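XisI protein-like (Anabaena variabilis, PDB 2NLV) is of uncertain function but, as a XisI-like protein, probably acts with XisF and XisH partners in site-specific recombination of nitrogen-fixation genes in cyanobacteria. Local coordinates at residues Leu5-Tyr8 with Gln9-Lys13. Numbering follows the deposited sequence. Where two conformers were deposited one is given.
Sequences LVKY and QELVK
Leu5 and Gln9 meet one turn apart on helix 2-21, the amphipathic N-terminal helix that lies against the mixed beta-sheet of this XisI-family protein. The backbone carries the regular i to i+4 pattern of an alpha-helix across the two segments. Gln9 N donates to Leu5 O at 2.8 Å, nearly straight with an N-H...O angle of 168°, and the next three residues repeat the bond: Glu10 N to Val6 O, Leu11 N to Lys7 O, and Val12 N to Tyr8 O at 3.0 Å.

Along the turn from Leu5 to Gln9, the main side-chain contacts are made by the Gln9 amide. With CG anti to its carbonyl carbon (chi1 -67°) and the rest of the chain extended, Gln9 runs back toward the start of the helix, and its amide is set between two aliphatic neighbours. Its NE2 lies 3.7 Å from Leu5 CG, with both Leu5 methyls also close, while OE1 faces Val6, 3.8 Å from CG2. The amide nitrogen is hydrogen-bonded to Asn40 OD1 in the loop between strands 29-36 and 41-47, so the helix is tied there to the hairpin. Cutting Gln9 back to alanine removes the amide, which would probably leave Asn40 OD1 without this donor and open a gap beside the Leu5 methyls.

Tyr8 and Val12 are the buried residues of the contact, Val12 CG2 lying 3.3 Å from Tyr8 O. Both reach strands 53-65 and 68-74, and Val12 also strand 41-47. Tyr8 packs on Ile64 and Ile69, its hydroxyl hydrogen-bonded to Asp93, and Val12 rests on Phe62, Tyr42 and Ile69.

On another flank, Lys7 and Leu11 run alongside each other in a common direction. Between the side chains the touch is light and aliphatic, Lys7 CG 4.1 Å from Leu11 CD1; closer in, Leu11 CG packs against the backbone oxygen Lys7 O at 3.3 Å.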
# COMPACT_ATOMS: atom_id res chain seq x y z
N LEU A 5 15.41 -14.00 -5.16
CA LEU A 5 14.66 -12.91 -4.53
C LEU A 5 14.90 -11.62 -5.28
O LEU A 5 13.91 -10.93 -5.62
CB LEU A 5 15.05 -12.77 -3.06
CG LEU A 5 14.42 -11.55 -2.35
CD1 LEU A 5 12.88 -11.58 -2.37
CD2 LEU A 5 14.97 -11.46 -0.93
N VAL A 6 16.15 -11.28 -5.55
CA VAL A 6 16.42 -10.01 -6.22
C VAL A 6 15.87 -10.01 -7.63
O VAL A 6 15.34 -9.02 -8.12
CB VAL A 6 17.92 -9.71 -6.17
CG1 VAL A 6 18.32 -8.56 -7.11
CG2 VAL A 6 18.31 -9.48 -4.73
N LYS A 7 15.96 -11.14 -8.31
CA LYS A 7 15.32 -11.25 -9.63
C LYS A 7 13.86 -10.87 -9.58
O LYS A 7 13.34 -10.09 -10.40
CB LYS A 7 15.49 -12.67 -10.22
CG LYS A 7 14.79 -12.87 -11.54
CD LYS A 7 14.80 -14.36 -11.91
CE LYS A 7 16.15 -14.84 -12.35
NZ LYS A 7 16.10 -16.32 -12.80
N TYR A 8 13.14 -11.49 -8.64
CA TYR A 8 11.72 -11.24 -8.51
C TYR A 8 11.43 -9.81 -8.08
O TYR A 8 10.47 -9.20 -8.54
CB TYR A 8 11.03 -12.21 -7.55
CG TYR A 8 11.02 -13.66 -7.99
CD1 TYR A 8 11.52 -14.07 -9.21
CD2 TYR A 8 10.48 -14.63 -7.16
CE1 TYR A 8 11.46 -15.41 -9.58
CE2 TYR A 8 10.48 -15.96 -7.55
CZ TYR A 8 10.98 -16.32 -8.76
OH TYR A 8 11.00 -17.66 -9.10
N GLN A 9 12.20 -9.26 -7.15
CA GLN A 9 12.04 -7.85 -6.77
C GLN A 9 12.12 -6.96 -8.01
O GLN A 9 11.31 -6.04 -8.19
CB GLN A 9 13.09 -7.42 -5.72
CG GLN A 9 12.93 -8.09 -4.39
CD GLN A 9 14.06 -7.83 -3.46
OE1 GLN A 9 15.19 -7.58 -3.88
NE2 GLN A 9 13.79 -7.93 -2.15
N GLU A 10 13.16 -7.15 -8.79
CA GLU A 10 13.34 -6.30 -9.98
C GLU A 10 12.21 -6.43 -10.97
O GLU A 10 11.70 -5.40 -11.52
CB GLU A 10 14.65 -6.68 -10.66
CG GLU A 10 15.84 -6.16 -9.92
CD GLU A 10 15.92 -4.64 -9.96
OE1 GLU A 10 15.72 -4.07 -11.05
OE2 GLU A 10 16.17 -4.04 -8.91
N LEU A 11 11.79 -7.65 -11.23
CA LEU A 11 10.70 -7.85 -12.15
C LEU A 11 9.43 -7.21 -11.67
O LEU A 11 8.70 -6.58 -12.43
CB LEU A 11 10.49 -9.34 -12.43
CG LEU A 11 11.56 -10.06 -13.21
CD1 LEU A 11 11.30 -11.57 -13.31
CD2 LEU A 11 11.68 -9.43 -14.62
N VAL A 12 9.11 -7.33 -10.39
CA VAL A 12 7.90 -6.74 -9.86
C VAL A 12 7.98 -5.23 -9.95
O VAL A 12 7.02 -4.58 -10.37
CB VAL A 12 7.67 -7.19 -8.37
CG1 VAL A 12 6.74 -6.26 -7.63
CG2 VAL A 12 7.23 -8.67 -8.33
N LYS A 13 9.12 -4.68 -9.58
CA LYS A 13 9.24 -3.20 -9.70
C LYS A 13 9.17 -2.72 -11.14
O LYS A 13 8.50 -1.69 -11.40
CB LYS A 13 10.52 -2.71 -9.03
CG LYS A 13 10.61 -2.92 -7.54
CD LYS A 13 12.02 -2.56 -7.07
CE LYS A 13 12.25 -2.91 -5.66
NZ LYS A 13 13.70 -2.66 -5.41